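Local coordinates for peptidoglycan recognition protein 3 (Branchiostoma belcheri tsingtauense, PDB 4Z8I) that probably cleaves the amide bond between N-acetylmuramic acid and L-alanine in bacterial peptidoglycan, as a zinc-dependent amidase that also carries a chitin-binding domain, at residues I113-Y116 with H117-R121. Numbering follows the deposited sequence.
Sequences IQNY and HMDGR
His-117 N donates to Ile-113 O at 2.9 Å, and Met-118 and Asp-119 repeat this alpha-helical i to i+4 bond to Gln-114 O and Asn-115 O. At the C-terminal end the turn widens to a pi-type one: Tyr-116 O takes two weak bonds, from Gly-120 N at 3.0 Å and from Arg-121 N at 3.1 Å. One turn apart, Ile-113 and His-117 point the same way. With CG2 anti to its backbone N, the isoleucine sets that methyl over the imidazole face, a CH-pi contact 4.1 Å from the ring centroid. The ring suits this buried place because it offers a flat face to aliphatic carbon while its ND1 bonds Gly-127 N; a leucine here would probably leave that amide without its mate and lose the CH-pi contact. Residues 113-118 lie in the last turns of helix 103-120 of the amidase fold, and the side chain of Arg-121 reaches to about 8 Å of the bound zinc. The flat ring of Tyr-116 gives Arg-121 a surface to cross, CG over one face toward the rim and Arg-121 NE 3.7 Å from Tyr-116 CE2, the guanidinium turned 24° from the ring plane. The unbranched chain of Met-118 lies beside that of Gln-114, its soft SD 3.6 Å from Gln-114 CG. An amide suits the buried end of Gln-114, NE2 bonding Asp-125 and Ser-74 while OE1 accepts from Arg-75 N. The carboxylate of Asp-119 meets the charge of Arg-75 in a salt bridge, and Asn-115 OD1 accepts a hydrogen bond from the same guanidinium.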
loop_
_atom_site.group_PDB
_atom_site.type_symbol
_atom_site.label_atom_id
_atom_site.label_comp_id
_atom_site.label_asym_id
_atom_site.label_seq_id
_atom_site.Cartn_x
_atom_site.Cartn_y
_atom_site.Cartn_z
ATOM N N ILE A 113 -3.689 5.670 17.887
ATOM C CA ILE A 113 -4.624 6.223 16.915
ATOM C C ILE A 113 -6.007 5.585 17.059
ATOM O O ILE A 113 -7.033 6.271 17.001
ATOM C CB ILE A 113 -4.091 6.088 15.475
ATOM C CG1 ILE A 113 -2.842 6.954 15.300
ATOM C CG2 ILE A 113 -5.149 6.500 14.467
ATOM C CD1 ILE A 113 -2.272 6.946 13.897
ATOM N N GLN A 114 -6.023 4.275 17.276
ATOM C CA GLN A 114 -7.270 3.551 17.485
ATOM C C GLN A 114 -7.976 4.066 18.731
ATOM O O GLN A 114 -9.168 4.358 18.696
ATOM C CB GLN A 114 -7.010 2.045 17.610
ATOM C CG GLN A 114 -8.278 1.208 17.748
ATOM C CD GLN A 114 -7.997 -0.279 17.873
ATOM O OE1 GLN A 114 -7.290 -0.715 18.782
ATOM N NE2 GLN A 114 -8.554 -1.066 16.960
ATOM N N ASN A 115 -7.234 4.181 19.829
ATOM C CA ASN A 115 -7.799 4.688 21.073
ATOM C C ASN A 115 -8.354 6.099 20.921
ATOM O O ASN A 115 -9.370 6.440 21.518
ATOM C CB ASN A 115 -6.761 4.645 22.198
ATOM C CG ASN A 115 -6.412 3.231 22.612
ATOM O OD1 ASN A 115 -7.122 2.278 22.281
ATOM N ND2 ASN A 115 -5.324 3.089 23.355
ATOM N N TYR A 116 -7.689 6.915 20.114
ATOM C CA TYR A 116 -8.161 8.268 19.850
ATOM C C TYR A 116 -9.454 8.258 19.041
ATOM O O TYR A 116 -10.375 9.021 19.327
ATOM C CB TYR A 116 -7.084 9.088 19.132
ATOM C CG TYR A 116 -7.566 10.422 18.604
ATOM C CD1 TYR A 116 -8.169 11.349 19.442
ATOM C CD2 TYR A 116 -7.398 10.759 17.268
ATOM C CE1 TYR A 116 -8.601 12.568 18.962
ATOM C CE2 TYR A 116 -7.824 11.974 16.780
ATOM C CZ TYR A 116 -8.425 12.875 17.631
ATOM O OH TYR A 116 -8.855 14.088 17.147
ATOM N N HIS A 117 -9.526 7.394 18.034
ATOM C CA HIS A 117 -10.719 7.319 17.194
ATOM C C HIS A 117 -11.930 6.742 17.925
ATOM O O HIS A 117 -13.053 7.210 17.745
ATOM C CB HIS A 117 -10.438 6.512 15.926
ATOM C CG HIS A 117 -9.629 7.250 14.909
ATOM N ND1 HIS A 117 -9.225 6.677 13.723
ATOM C CD2 HIS A 117 -9.151 8.517 14.898
ATOM C CE1 HIS A 117 -8.532 7.559 13.025
ATOM N NE2 HIS A 117 -8.472 8.684 13.715
ATOM N N MET A 118 -11.697 5.729 18.752
ATOM C CA MET A 118 -12.780 5.049 19.451
ATOM C C MET A 118 -13.215 5.757 20.739
ATOM O O MET A 118 -14.411 5.887 21.004
ATOM C CB MET A 118 -12.394 3.596 19.740
ATOM C CG MET A 118 -12.021 2.806 18.498
ATOM S SD MET A 118 -11.741 1.064 18.840
ATOM C CE MET A 118 -13.353 0.610 19.484
ATOM N N ASP A 119 -12.254 6.213 21.537
ATOM C CA ASP A 119 -12.568 6.850 22.818
ATOM C C ASP A 119 -12.719 8.369 22.719
ATOM O O ASP A 119 -13.553 8.964 23.405
ATOM C CB ASP A 119 -11.514 6.496 23.874
ATOM C CG ASP A 119 -11.460 5.009 24.172
ATOM O OD1 ASP A 119 -12.528 4.363 24.192
ATOM O OD2 ASP A 119 -10.347 4.484 24.384
ATOM N N GLY A 120 -11.912 8.994 21.866
ATOM C CA GLY A 120 -11.955 10.436 21.707
ATOM C C GLY A 120 -13.021 10.902 20.733
ATOM O O GLY A 120 -13.687 11.911 20.969
ATOM N N ARG A 121 -13.192 10.166 19.639
ATOM C CA ARG A 121 -14.133 10.570 18.601
ATOM C C ARG A 121 -15.364 9.665 18.513
ATOM O O ARG A 121 -16.352 10.018 17.871
ATOM C CB ARG A 121 -13.429 10.663 17.246
ATOM C CG ARG A 121 -12.249 11.623 17.248
ATOM C CD ARG A 121 -12.161 12.422 15.957
ATOM N NE ARG A 121 -11.093 11.953 15.080
ATOM C CZ ARG A 121 -10.787 12.513 13.913
ATOM N NH1 ARG A 121 -11.470 13.566 13.482
ATOM N NH2 ARG A 121 -9.798 12.024 13.177
#